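Mandelate racemase / muconate lactonizing enzyme (Burkholderia pseudomallei, PDB 2POD) is of unknown specific function but, as a metal-binding member of the enolase superfamily, may act as a lyase on a carboxylate substrate. Local coordinates at residues Trp178-Tyr183 with Val219-Leu224; Val22-Asp27 with Ser87-Ala92; Ala275-Phe280 with Arg306-Met311. All blocks are in the same frame, centred on the assembly; numbering follows the deposited sequence.

Contact 1. Residues Trp178-Tyr183 with Val219-Leu224. With NA (sodium ion), chain D.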
ATOM      1  N   TRP B 178      28.053  19.795 -14.209  1.00 49.01           N
ATOM      2  CA  TRP B 178      26.669  20.267 -14.207  1.00 45.29           C
ATOM      3  C   TRP B 178      26.187  21.035 -15.450  1.00 44.22           C
ATOM      4  O   TRP B 178      25.687  22.155 -15.321  1.00 45.76           O
ATOM      5  CB  TRP B 178      26.358  21.046 -12.924  1.00 45.72           C
ATOM      6  CG  TRP B 178      27.326  22.140 -12.598  1.00 51.35           C
ATOM      7  CD1 TRP B 178      27.204  23.467 -12.908  1.00 56.91           C
ATOM      8  CD2 TRP B 178      28.564  22.009 -11.887  1.00 57.81           C
ATOM      9  NE1 TRP B 178      28.291  24.166 -12.440  1.00 58.78           N
ATOM     10  CE2 TRP B 178      29.141  23.296 -11.811  1.00 54.50           C
ATOM     11  CE3 TRP B 178      29.245  20.928 -11.308  1.00 52.84           C
ATOM     12  CZ2 TRP B 178      30.360  23.531 -11.176  1.00 55.91           C
ATOM     13  CZ3 TRP B 178      30.455  21.162 -10.690  1.00 51.55           C
ATOM     14  CH2 TRP B 178      30.996  22.454 -10.617  1.00 46.61           C
ATOM     15  N   PRO B 179      26.274  20.419 -16.654  1.00 44.37           N
ATOM     16  CA  PRO B 179      26.023  21.164 -17.896  1.00 45.78           C
ATOM     17  C   PRO B 179      24.551  21.492 -18.242  1.00 49.96           C
ATOM     18  O   PRO B 179      24.307  22.194 -19.225  1.00 49.51           O
ATOM     19  CB  PRO B 179      26.624  20.256 -18.967  1.00 45.98           C
ATOM     20  CG  PRO B 179      26.486  18.891 -18.414  1.00 48.89           C
ATOM     21  CD  PRO B 179      26.606  19.006 -16.927  1.00 44.16           C
ATOM     22  N   PHE B 180      23.592  20.998 -17.458  1.00 49.21           N
ATOM     23  CA  PHE B 180      22.166  21.244 -17.724  1.00 44.31           C
ATOM     24  C   PHE B 180      21.664  22.510 -17.035  1.00 46.05           C
ATOM     25  O   PHE B 180      20.583  23.006 -17.346  1.00 46.78           O
ATOM     26  CB  PHE B 180      21.306  20.039 -17.316  1.00 46.05           C
ATOM     27  CG  PHE B 180      21.679  18.757 -18.016  1.00 35.90           C
ATOM     28  CD1 PHE B 180      22.584  17.876 -17.441  1.00 40.27           C
ATOM     29  CD2 PHE B 180      21.126  18.442 -19.248  1.00 42.56           C
ATOM     30  CE1 PHE B 180      22.932  16.701 -18.077  1.00 46.03           C
ATOM     31  CE2 PHE B 180      21.475  17.272 -19.904  1.00 45.47           C
ATOM     32  CZ  PHE B 180      22.376  16.397 -19.317  1.00 54.83           C
ATOM     33  N   ASP B 181      22.475  23.031 -16.117  1.00 48.94           N
ATOM     34  CA  ASP B 181      22.200  24.268 -15.376  1.00 52.78           C
ATOM     35  C   ASP B 181      21.702  25.522 -16.127  1.00 56.51           C
ATOM     36  O   ASP B 181      20.736  26.143 -15.668  1.00 57.03           O
ATOM     37  CB  ASP B 181      23.375  24.619 -14.459  1.00 52.53           C
ATOM     38  CG  ASP B 181      23.484  23.688 -13.268  1.00 56.33           C
ATOM     39  OD1 ASP B 181      23.123  22.494 -13.392  1.00 55.05           O
ATOM     40  OD2 ASP B 181      23.932  24.160 -12.200  1.00 55.48           O
ATOM     41  N   PRO B 182      22.340  25.906 -17.267  1.00 58.96           N
ATOM     42  CA  PRO B 182      21.908  27.183 -17.858  1.00 59.18           C
ATOM     43  C   PRO B 182      20.554  27.123 -18.568  1.00 57.05           C
ATOM     44  O   PRO B 182      19.958  28.168 -18.851  1.00 52.86           O
ATOM     45  CB  PRO B 182      23.018  27.505 -18.875  1.00 60.10           C
ATOM     46  CG  PRO B 182      24.097  26.490 -18.654  1.00 62.93           C
ATOM     47  CD  PRO B 182      23.423  25.303 -18.068  1.00 56.83           C
ATOM     48  N   TYR B 183      20.076  25.911 -18.847  1.00 56.51           N
ATOM     49  CA  TYR B 183      18.815  25.730 -19.560  1.00 56.18           C
ATOM     50  C   TYR B 183      17.588  25.760 -18.646  1.00 55.26           C
ATOM     51  O   TYR B 183      16.464  25.924 -19.118  1.00 59.72           O
ATOM     52  CB  TYR B 183      18.872  24.483 -20.446  1.00 55.25           C
ATOM     53  CG  TYR B 183      20.067  24.510 -21.377  1.00 56.48           C
ATOM     54  CD1 TYR B 183      21.159  23.674 -21.165  1.00 55.60           C
ATOM     55  CD2 TYR B 183      20.120  25.408 -22.447  1.00 62.09           C
ATOM     56  CE1 TYR B 183      22.269  23.714 -22.006  1.00 59.74           C
ATOM     57  CE2 TYR B 183      21.223  25.460 -23.289  1.00 61.86           C
ATOM     58  CZ  TYR B 183      22.294  24.609 -23.065  1.00 65.78           C
ATOM     59  OH  TYR B 183      23.388  24.654 -23.902  1.00 64.79           O
ATOM     60  N   VAL B 219      26.451  13.392 -12.530  1.00 47.99           N
ATOM     61  CA  VAL B 219      25.761  14.597 -12.957  1.00 42.72           C
ATOM     62  C   VAL B 219      25.146  15.299 -11.761  1.00 43.24           C
ATOM     63  O   VAL B 219      24.407  14.692 -10.993  1.00 38.48           O
ATOM     64  CB  VAL B 219      24.662  14.293 -13.981  1.00 41.20           C
ATOM     65  CG1 VAL B 219      24.271  15.564 -14.713  1.00 38.63           C
ATOM     66  CG2 VAL B 219      25.117  13.225 -14.950  1.00 39.18           C
ATOM     67  N   GLU B 220      25.471  16.578 -11.611  1.00 45.18           N
ATOM     68  CA  GLU B 220      24.842  17.441 -10.621  1.00 46.16           C
ATOM     69  C   GLU B 220      23.745  18.248 -11.313  1.00 46.75           C
ATOM     70  O   GLU B 220      23.959  18.766 -12.404  1.00 49.70           O
ATOM     71  CB  GLU B 220      25.905  18.365 -10.011  1.00 46.64           C
ATOM     72  CG  GLU B 220      25.389  19.625  -9.362  1.00 51.33           C
ATOM     73  CD  GLU B 220      24.692  19.370  -8.038  1.00 69.69           C
ATOM     74  OE1 GLU B 220      25.373  19.486  -6.997  1.00 74.19           O
ATOM     75  OE2 GLU B 220      23.476  19.060  -8.019  1.00 65.97           O
ATOM     76  N   PHE B 221      22.568  18.339 -10.698  1.00 46.40           N
ATOM     77  CA  PHE B 221      21.457  19.046 -11.327  1.00 44.41           C
ATOM     78  C   PHE B 221      21.039  20.295 -10.568  1.00 40.76           C
ATOM     79  O   PHE B 221      20.229  21.085 -11.065  1.00 39.80           O
ATOM     80  CB  PHE B 221      20.254  18.124 -11.507  1.00 45.86           C
ATOM     81  CG  PHE B 221      20.421  17.106 -12.593  1.00 40.61           C
ATOM     82  CD1 PHE B 221      20.648  15.770 -12.281  1.00 42.45           C
ATOM     83  CD2 PHE B 221      20.336  17.479 -13.929  1.00 43.30           C
ATOM     84  CE1 PHE B 221      20.801  14.815 -13.286  1.00 38.95           C
ATOM     85  CE2 PHE B 221      20.481  16.540 -14.936  1.00 36.03           C
ATOM     86  CZ  PHE B 221      20.705  15.199 -14.615  1.00 43.50           C
ATOM     87  N   HIS B 222      21.584  20.446  -9.363  1.00 41.38           N
ATOM     88  CA  HIS B 222      21.333  21.589  -8.464  1.00 42.28           C
ATOM     89  C   HIS B 222      19.886  21.860  -8.073  1.00 40.79           C
ATOM     90  O   HIS B 222      19.548  23.002  -7.748  1.00 46.06           O
ATOM     91  CB  HIS B 222      22.012  22.869  -8.971  1.00 42.36           C
ATOM     92  CG  HIS B 222      23.492  22.901  -8.746  1.00 54.31           C
ATOM     93  ND1 HIS B 222      24.398  22.990  -9.780  1.00 54.83           N
ATOM     94  CD2 HIS B 222      24.223  22.865  -7.607  1.00 60.09           C
ATOM     95  CE1 HIS B 222      25.624  23.015  -9.288  1.00 61.18           C
ATOM     96  NE2 HIS B 222      25.546  22.929  -7.972  1.00 65.27           N
ATOM     97  N   SER B 223      19.047  20.818  -8.095  1.00 42.30           N
ATOM     98  CA  SER B 223      17.605  20.911  -7.765  1.00 42.41           C
ATOM     99  C   SER B 223      16.794  21.808  -8.712  1.00 40.31           C
ATOM    100  O   SER B 223      15.769  22.365  -8.325  1.00 41.72           O
ATOM    101  CB  SER B 223      17.382  21.329  -6.297  1.00 43.02           C
ATOM    102  OG  SER B 223      18.109  20.514  -5.396  1.00 45.98           O
ATOM    103  N   LEU B 224      17.254  21.938  -9.953  1.00 44.42           N
ATOM    104  CA  LEU B 224      16.787  23.006 -10.847  1.00 43.34           C
ATOM    105  C   LEU B 224      15.604  22.567 -11.709  1.00 41.88           C
ATOM    106  O   LEU B 224      14.908  23.392 -12.293  1.00 41.36           O
ATOM    107  CB  LEU B 224      17.933  23.514 -11.734  1.00 42.87           C
ATOM    108  CG  LEU B 224      19.025  24.376 -11.090  1.00 50.38           C
ATOM    109  CD1 LEU B 224      20.170  24.625 -12.066  1.00 46.16           C
ATOM    110  CD2 LEU B 224      18.462  25.698 -10.577  1.00 55.17           C
TER
HETATM  111 NA    NA D 409      26.302  19.486  -4.938  1.00 66.65          NA
HETATM  112  O   HOH W   1      23.402  19.998 -14.651  1.00 41.42           O
HETATM  113  O   HOH W   2      20.612  21.256 -13.837  1.00 48.04           O

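Contact 2. Residues Val22-Asp27 with Ser87-Ala92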
ATOM      1  N   VAL B  22      33.632  29.375  13.133  1.00 44.37           N
ATOM      2  CA  VAL B  22      33.233  29.521  14.531  1.00 44.06           C
ATOM      3  C   VAL B  22      34.319  28.926  15.423  1.00 44.86           C
ATOM      4  O   VAL B  22      34.859  27.859  15.123  1.00 44.55           O
ATOM      5  CB  VAL B  22      31.874  28.825  14.845  1.00 45.16           C
ATOM      6  CG1 VAL B  22      31.389  29.205  16.240  1.00 39.78           C
ATOM      7  CG2 VAL B  22      30.826  29.213  13.834  1.00 48.88           C
ATOM      8  N   LEU B  23      34.641  29.633  16.504  1.00 45.85           N
ATOM      9  CA  LEU B  23      35.622  29.187  17.486  1.00 47.57           C
ATOM     10  C   LEU B  23      34.971  29.094  18.850  1.00 47.63           C
ATOM     11  O   LEU B  23      34.350  30.053  19.306  1.00 45.22           O
ATOM     12  CB  LEU B  23      36.802  30.160  17.551  1.00 46.37           C
ATOM     13  CG  LEU B  23      37.788  30.182  16.383  1.00 43.88           C
ATOM     14  CD1 LEU B  23      38.650  31.429  16.459  1.00 41.17           C
ATOM     15  CD2 LEU B  23      38.660  28.942  16.369  1.00 42.57           C
ATOM     16  N   VAL B  24      35.110  27.937  19.497  1.00 48.64           N
ATOM     17  CA  VAL B  24      34.518  27.713  20.816  1.00 48.40           C
ATOM     18  C   VAL B  24      35.627  27.575  21.855  1.00 50.35           C
ATOM     19  O   VAL B  24      36.430  26.643  21.794  1.00 52.56           O
ATOM     20  CB  VAL B  24      33.587  26.460  20.827  1.00 49.04           C
ATOM     21  CG1 VAL B  24      33.064  26.170  22.235  1.00 40.37           C
ATOM     22  CG2 VAL B  24      32.425  26.649  19.860  1.00 46.36           C
ATOM     23  N   HIS B  25      35.668  28.513  22.798  1.00 51.76           N
ATOM     24  CA  HIS B  25      36.763  28.601  23.767  1.00 51.01           C
ATOM     25  C   HIS B  25      36.353  28.010  25.106  1.00 51.53           C
ATOM     26  O   HIS B  25      35.218  28.196  25.553  1.00 48.38           O
ATOM     27  CB  HIS B  25      37.198  30.059  23.971  1.00 50.92           C
ATOM     28  CG  HIS B  25      37.682  30.727  22.725  1.00 48.13           C
ATOM     29  ND1 HIS B  25      38.868  30.390  22.113  1.00 51.41           N
ATOM     30  CD2 HIS B  25      37.137  31.713  21.973  1.00 57.72           C
ATOM     31  CE1 HIS B  25      39.034  31.136  21.034  1.00 57.22           C
ATOM     32  NE2 HIS B  25      37.999  31.950  20.929  1.00 56.70           N
ATOM     33  N   THR B  26      37.292  27.313  25.742  1.00 52.86           N
ATOM     34  CA  THR B  26      37.075  26.765  27.078  1.00 57.64           C
ATOM     35  C   THR B  26      37.970  27.392  28.153  1.00 58.85           C
ATOM     36  O   THR B  26      38.886  28.158  27.845  1.00 59.15           O
ATOM     37  CB  THR B  26      37.187  25.225  27.105  1.00 57.01           C
ATOM     38  OG1 THR B  26      38.379  24.810  26.429  1.00 57.56           O
ATOM     39  CG2 THR B  26      35.969  24.583  26.435  1.00 62.29           C
ATOM     40  N   ASP B  27      37.684  27.057  29.411  1.00 59.85           N
ATOM     41  CA  ASP B  27      38.420  27.567  30.565  1.00 62.12           C
ATOM     42  C   ASP B  27      39.868  27.086  30.625  1.00 64.99           C
ATOM     43  O   ASP B  27      40.741  27.792  31.132  1.00 68.55           O
ATOM     44  CB  ASP B  27      37.687  27.258  31.881  1.00 63.33           C
ATOM     45  CG  ASP B  27      37.264  25.789  32.016  1.00 64.03           C
ATOM     46  OD1 ASP B  27      37.762  24.917  31.274  1.00 63.20           O
ATOM     47  OD2 ASP B  27      36.416  25.503  32.890  1.00 67.56           O
ATOM     48  N   SER B  87      25.299  23.242  13.095  1.00 41.63           N
ATOM     49  CA  SER B  87      26.265  22.327  12.513  1.00 40.15           C
ATOM     50  C   SER B  87      27.712  22.792  12.667  1.00 42.25           C
ATOM     51  O   SER B  87      28.587  21.983  12.980  1.00 46.64           O
ATOM     52  CB  SER B  87      25.941  22.055  11.052  1.00 37.92           C
ATOM     53  OG  SER B  87      24.568  21.801  10.880  1.00 39.70           O
ATOM     54  N   ALA B  88      27.956  24.086  12.451  1.00 45.26           N
ATOM     55  CA  ALA B  88      29.268  24.697  12.713  1.00 44.36           C
ATOM     56  C   ALA B  88      29.676  24.562  14.181  1.00 42.13           C
ATOM     57  O   ALA B  88      30.775  24.108  14.485  1.00 46.02           O
ATOM     58  CB  ALA B  88      29.276  26.172  12.282  1.00 42.00           C
ATOM     59  N   LEU B  89      28.766  24.940  15.076  1.00 43.37           N
ATOM     60  CA  LEU B  89      28.916  24.739  16.517  1.00 42.92           C
ATOM     61  C   LEU B  89      29.246  23.293  16.890  1.00 49.02           C
ATOM     62  O   LEU B  89      30.067  23.045  17.782  1.00 50.32           O
ATOM     63  CB  LEU B  89      27.627  25.158  17.224  1.00 40.93           C
ATOM     64  CG  LEU B  89      27.559  26.425  18.082  1.00 42.16           C
ATOM     65  CD1 LEU B  89      28.773  27.328  17.995  1.00 42.41           C
ATOM     66  CD2 LEU B  89      26.284  27.193  17.834  1.00 35.91           C
ATOM     67  N   ASP B  90      28.604  22.353  16.193  1.00 46.36           N
ATOM     68  CA  ASP B  90      28.818  20.930  16.400  1.00 41.86           C
ATOM     69  C   ASP B  90      30.212  20.441  16.023  1.00 42.30           C
ATOM     70  O   ASP B  90      30.812  19.676  16.781  1.00 40.99           O
ATOM     71  CB  ASP B  90      27.770  20.107  15.654  1.00 37.38           C
ATOM     72  CG  ASP B  90      27.827  18.652  16.021  1.00 39.59           C
ATOM     73  OD1 ASP B  90      27.306  18.316  17.108  1.00 36.88           O
ATOM     74  OD2 ASP B  90      28.410  17.854  15.241  1.00 32.08           O
ATOM     75  N   ILE B  91      30.705  20.854  14.852  1.00 42.04           N
ATOM     76  CA  ILE B  91      32.055  20.484  14.389  1.00 43.41           C
ATOM     77  C   ILE B  91      33.126  20.927  15.401  1.00 43.29           C
ATOM     78  O   ILE B  91      34.030  20.160  15.735  1.00 39.25           O
ATOM     79  CB  ILE B  91      32.364  21.060  12.973  1.00 42.81           C
ATOM     80  CG1 ILE B  91      31.435  20.429  11.922  1.00 43.47           C
ATOM     81  CG2 ILE B  91      33.842  20.830  12.581  1.00 31.55           C
ATOM     82  CD1 ILE B  91      31.292  21.247  10.637  1.00 36.29           C
ATOM     83  N   ALA B  92      32.976  22.151  15.908  1.00 44.79           N
ATOM     84  CA  ALA B  92      33.862  22.705  16.929  1.00 42.78           C
ATOM     85  C   ALA B  92      33.836  21.912  18.242  1.00 44.75           C
ATOM     86  O   ALA B  92      34.871  21.767  18.894  1.00 41.81           O
ATOM     87  CB  ALA B  92      33.534  24.172  17.170  1.00 44.05           C
TER

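Contact 3. Residues Ala275-Phe280 with Arg306-Met311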
ATOM      1  N   ALA B 275      18.381  17.883   5.964  1.00 38.90           N
ATOM      2  CA  ALA B 275      18.983  17.962   7.289  1.00 39.85           C
ATOM      3  C   ALA B 275      18.474  16.886   8.237  1.00 37.86           C
ATOM      4  O   ALA B 275      17.302  16.534   8.199  1.00 40.04           O
ATOM      5  CB  ALA B 275      18.794  19.341   7.878  1.00 37.79           C
ATOM      6  N   THR B 276      19.376  16.381   9.083  1.00 39.93           N
ATOM      7  CA  THR B 276      19.083  15.467  10.218  1.00 38.53           C
ATOM      8  C   THR B 276      18.628  14.049   9.853  1.00 39.54           C
ATOM      9  O   THR B 276      18.348  13.745   8.688  1.00 41.92           O
ATOM     10  CB  THR B 276      18.134  16.064  11.298  1.00 39.55           C
ATOM     11  OG1 THR B 276      16.789  16.058  10.808  1.00 38.86           O
ATOM     12  CG2 THR B 276      18.544  17.489  11.689  1.00 39.17           C
ATOM     13  N   ARG B 277      18.562  13.189  10.867  1.00 35.09           N
ATOM     14  CA  ARG B 277      18.036  11.830  10.730  1.00 36.65           C
ATOM     15  C   ARG B 277      16.622  11.821  10.185  1.00 34.89           C
ATOM     16  O   ARG B 277      16.277  10.972   9.372  1.00 40.47           O
ATOM     17  CB  ARG B 277      18.067  11.107  12.075  1.00 34.68           C
ATOM     18  CG  ARG B 277      19.428  10.584  12.467  1.00 25.95           C
ATOM     19  CD  ARG B 277      19.459  10.273  13.952  1.00 35.19           C
ATOM     20  NE  ARG B 277      19.561  11.483  14.762  1.00 33.67           N
ATOM     21  CZ  ARG B 277      19.258  11.556  16.055  1.00 38.28           C
ATOM     22  NH1 ARG B 277      18.823  10.484  16.705  1.00 32.35           N
ATOM     23  NH2 ARG B 277      19.395  12.707  16.699  1.00 37.48           N
ATOM     24  N   TRP B 278      15.828  12.791  10.631  1.00 36.00           N
ATOM     25  CA  TRP B 278      14.444  12.974  10.213  1.00 33.55           C
ATOM     26  C   TRP B 278      14.254  13.300   8.731  1.00 39.11           C
ATOM     27  O   TRP B 278      13.368  12.732   8.075  1.00 37.21           O
ATOM     28  CB  TRP B 278      13.783  14.016  11.104  1.00 30.75           C
ATOM     29  CG  TRP B 278      13.639  13.515  12.523  1.00 30.47           C
ATOM     30  CD1 TRP B 278      12.599  12.801  13.034  1.00 36.96           C
ATOM     31  CD2 TRP B 278      14.596  13.644  13.583  1.00 25.86           C
ATOM     32  NE1 TRP B 278      12.825  12.505  14.360  1.00 37.96           N
ATOM     33  CE2 TRP B 278      14.048  13.005  14.722  1.00 38.98           C
ATOM     34  CE3 TRP B 278      15.852  14.256  13.691  1.00 34.34           C
ATOM     35  CZ2 TRP B 278      14.717  12.955  15.954  1.00 32.47           C
ATOM     36  CZ3 TRP B 278      16.525  14.203  14.916  1.00 29.70           C
ATOM     37  CH2 TRP B 278      15.951  13.557  16.032  1.00 40.25           C
ATOM     38  N   GLY B 279      15.093  14.189   8.202  1.00 35.55           N
ATOM     39  CA  GLY B 279      15.145  14.438   6.762  1.00 35.10           C
ATOM     40  C   GLY B 279      15.580  13.208   5.984  1.00 37.37           C
ATOM     41  O   GLY B 279      15.101  12.964   4.885  1.00 36.87           O
ATOM     42  N   PHE B 280      16.474  12.420   6.572  1.00 41.33           N
ATOM     43  CA  PHE B 280      16.983  11.229   5.914  1.00 37.27           C
ATOM     44  C   PHE B 280      16.156   9.969   6.087  1.00 36.43           C
ATOM     45  O   PHE B 280      16.132   9.143   5.177  1.00 37.40           O
ATOM     46  CB  PHE B 280      18.471  11.022   6.190  1.00 33.82           C
ATOM     47  CG  PHE B 280      19.341  11.984   5.442  1.00 33.74           C
ATOM     48  CD1 PHE B 280      19.759  11.697   4.151  1.00 34.39           C
ATOM     49  CD2 PHE B 280      19.709  13.201   6.009  1.00 30.68           C
ATOM     50  CE1 PHE B 280      20.540  12.593   3.444  1.00 32.49           C
ATOM     51  CE2 PHE B 280      20.498  14.105   5.310  1.00 33.66           C
ATOM     52  CZ  PHE B 280      20.909  13.802   4.022  1.00 32.99           C
ATOM     53  N   ARG B 306      27.096  11.364  11.535  1.00 37.37           N
ATOM     54  CA  ARG B 306      27.418  10.034  12.132  1.00 40.51           C
ATOM     55  C   ARG B 306      26.299   9.038  11.860  1.00 39.44           C
ATOM     56  O   ARG B 306      26.534   7.922  11.410  1.00 41.92           O
ATOM     57  CB  ARG B 306      27.439  10.124  13.662  1.00 40.03           C
ATOM     58  CG  ARG B 306      28.727  10.395  14.315  1.00 39.49           C
ATOM     59  CD  ARG B 306      28.449  11.200  15.578  1.00 29.90           C
ATOM     60  NE  ARG B 306      28.211  10.373  16.757  1.00 40.07           N
ATOM     61  CZ  ARG B 306      27.569  10.786  17.848  1.00 55.01           C
ATOM     62  NH1 ARG B 306      27.079  12.026  17.921  1.00 54.92           N
ATOM     63  NH2 ARG B 306      27.409   9.955  18.871  1.00 37.57           N
ATOM     64  N   LYS B 307      25.086   9.484  12.181  1.00 36.87           N
ATOM     65  CA  LYS B 307      23.969   8.638  12.509  1.00 36.11           C
ATOM     66  C   LYS B 307      23.200   8.381  11.222  1.00 35.13           C
ATOM     67  O   LYS B 307      22.703   7.278  11.000  1.00 37.48           O
ATOM     68  CB  LYS B 307      23.082   9.352  13.529  1.00 32.86           C
ATOM     69  CG  LYS B 307      23.719   9.511  14.890  1.00 36.27           C
ATOM     70  CD  LYS B 307      22.875  10.395  15.802  1.00 34.44           C
ATOM     71  CE  LYS B 307      23.609  10.682  17.106  1.00 37.94           C
ATOM     72  NZ  LYS B 307      22.815  11.566  18.008  1.00 48.39           N
ATOM     73  N   ILE B 308      23.139   9.407  10.372  1.00 33.98           N
ATOM     74  CA  ILE B 308      22.639   9.283   9.010  1.00 37.38           C
ATOM     75  C   ILE B 308      23.409   8.220   8.225  1.00 37.92           C
ATOM     76  O   ILE B 308      22.800   7.374   7.572  1.00 42.79           O
ATOM     77  CB  ILE B 308      22.635  10.648   8.271  1.00 33.57           C
ATOM     78  CG1 ILE B 308      21.661  11.621   8.944  1.00 33.61           C
ATOM     79  CG2 ILE B 308      22.241  10.473   6.806  1.00 37.02           C
ATOM     80  CD1 ILE B 308      22.015  13.116   8.761  1.00 18.34           C
ATOM     81  N   ALA B 309      24.736   8.245   8.329  1.00 38.71           N
ATOM     82  CA  ALA B 309      25.596   7.259   7.671  1.00 39.86           C
ATOM     83  C   ALA B 309      25.305   5.823   8.111  1.00 37.44           C
ATOM     84  O   ALA B 309      25.246   4.915   7.283  1.00 36.28           O
ATOM     85  CB  ALA B 309      27.075   7.600   7.883  1.00 42.42           C
ATOM     86  N   SER B 310      25.112   5.636   9.413  1.00 37.99           N
ATOM     87  CA  SER B 310      24.869   4.316   9.970  1.00 42.70           C
ATOM     88  C   SER B 310      23.450   3.817   9.699  1.00 41.98           C
ATOM     89  O   SER B 310      23.234   2.616   9.579  1.00 43.71           O
ATOM     90  CB  SER B 310      25.211   4.284  11.462  1.00 43.53           C
ATOM     91  OG  SER B 310      24.463   5.239  12.189  1.00 56.77           O
HETATM   92  N   MSE B 311      22.499   4.747   9.590  1.00 44.72           N
HETATM   93  CA  MSE B 311      21.155   4.472   9.055  1.00 45.43           C
HETATM   94  C   MSE B 311      21.176   3.997   7.606  1.00 43.80           C
HETATM   95  O   MSE B 311      20.606   2.958   7.284  1.00 47.14           O
HETATM   96  CB  MSE B 311      20.293   5.728   9.118  1.00 48.01           C
HETATM   97  CG  MSE B 311      19.419   5.848  10.330  1.00 54.71           C
HETATM   98 SE   MSE B 311      18.056   7.205  10.055  1.00 74.76          SE
HETATM   99  CE  MSE B 311      16.818   6.183   8.982  1.00 62.76           C
TER

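Contact 1. Residues Trp178-Tyr183 with Val219-Leu224
Asp181 OD2 accepts a hydrogen bond from His222 ND1 at 2.7 Å, with an N-H...O angle of 144°. The carboxylate offers its syn lone pair, and its plane stands 73° from the imidazole, so the two groups meet crosswise. CE1 of the same imidazole lies 3.8 Å from Trp178 CG, edge toward indole face, in a T-shaped pair. Glu220 CG covers one face of the His222 ring.

Packing is tight on the buried side. Phe180 CD1 comes within 3.5 Å of Phe221 CE2, the rings slanted to each other, while Val219 CG1 sits at the Phe180 edge. Placing CG beside its backbone N (chi1 -59°) aims the Phe180 ring into this pocket, which Ile233 and Leu237 of helix 227-237 close further. The side around Asp181 is wetter. Two waters lie between the segments: one accepts from Phe180 N and stands 2.8 Å from Asp181 OD1 and 2.6 Å from Glu220 O, the other is 2.8 Å from both Asp181 OD1 and Phe221 O. Leu224 CD1 flanks the carboxylate, and Tyr73 of a neighbouring subunit packs on His222.

Residues 178-183 follow strand 174-177 and residues 219-224 run off the end of its parallel neighbour 216-220, at the C-terminal end of the barrel, where the enolase superfamily keeps its metal. Glu220 OE1 binds sodium at 2.3 Å, joined by Glu246 and Glu272, while Glu220 OE2 takes the His222 N-H. Because that second oxygen is held by the turn that Asp181 grips, the histidine-carboxylate bond is consistent with a second-shell role, helping to orient Glu220.

Contact 2. Residues Val22-Asp27 with Ser87-Ala92
Ile91 N to Ser87 O, at 3.0 Å, is the shortest polar bond in the two segments; with the next one along, from Ala92 N to Ala88 O, it winds the helical turn that sets two alanine methyls and Leu89 against Val22 and Val24. The side-chain contacts between strand and helix are all apolar, and the residues that make them are buried. Val22 divides its branches: CG2 lies 3.7 Å from Ala88 CB, while CG1 reaches Leu89 CD1 at the same 3.7 Å. The split follows from chi1 of -170°, which sets CG1 opposite the backbone N and leaves CG2 beside it. Val24 has the same rotamer but works with one branch, CG2, which meets Ala92 CB at 3.8 Å and, more loosely, Leu89 CD1 at 4.2 Å. That single leucine methyl therefore touches both valines, although the CB of Leu89 points away from the strand. Its torsions lie away from the usual minima, and, as modelled, chi2 of 9° nearly eclipses CD1 with CA, an unusual conformation that brings the methyl back toward the sheet.

The motif is the alpha/beta layer of the N-terminal capping domain of the enolase superfamily: helix 81-101 lies on the antiparallel sheet, here on strand 19-26. The segment axes approach to 8.1 Å and make an angle of 48°. Small residues on the helix suit such proximity, since Ala88 and Ala92, one turn apart, lie opposite Val22 and Val24, two positions apart on one strand face. Leu89 also touches Ile47, Ala51 and Leu55 of helix 40-55, and Ile47 packs on Val22 as well. On the helix, Asp90 OD1 hydrogen-bonds Ser303 OG at the start of a barrel helix, and Ser87 OG pairs with Met83 O.

Contact 3. Residues Ala275-Phe280 with Arg306-Met311
Ile308 CG2 sits over one face of the Phe280 ring in a CH-pi contact, 3.8 Å from the centroid and 22° off the normal, joining two consecutive outer helices of the beta/alpha barrel. Their segment axes run 9.3 Å apart and diverge by 29°, broadly parallel as expected of successive beta-alpha units.

The apolar contacts continue with Ile308 CD1, 3.6 Å from Phe280 CD2; Val292 and Leu294 of strand 289-294 pack against both residues from the barrel wall. The selenium of Met311, a selenomethionine, lies near Arg277, and the residue packs on Met311 of a neighbouring subunit.

Among the charged groups, the extended Lys307 chain lays CD over one face of the Arg277 guanidinium, 3.6 Å from NE, with Trp278 over the opposite face. The bend at chi3 (-76°) turns the guanidinium toward this slot. Arg277 NH2 and Lys307 NZ come within 3.8 Å, a likely repulsion offset by acids: Glu304 of the same chain and Glu313 of that neighbouring subunit pair with Arg277, and Asp64 of the same chain with Lys307.

Lys307 O takes two donors from the same face of its plane, Met311 N and Ser310 OG, both at 2.9 Å.

Overall arrangement
From the N terminus, contact 2 comes first: it closes a loop of 59 residues and joins the sheet of the capping domain to helix 81-101. Contact 1 follows, bridging 35 residues between the ends of adjacent barrel strands, and contact 3 then spans 25 residues between consecutive barrel helices. The three loops lie in series, none enclosing or crossing another. Contacts 1 and 2 fall on opposite sides of the chain's centre, their own centres about 34 Å apart. Contacts 2 and 3 approach to about 6 Å between nearest atoms, and Met83 of helix 81-101 touches Ala275 and Thr276, linking cap to barrel. One neighbouring subunit reaches contacts 1 and 3, another contact 3 alone.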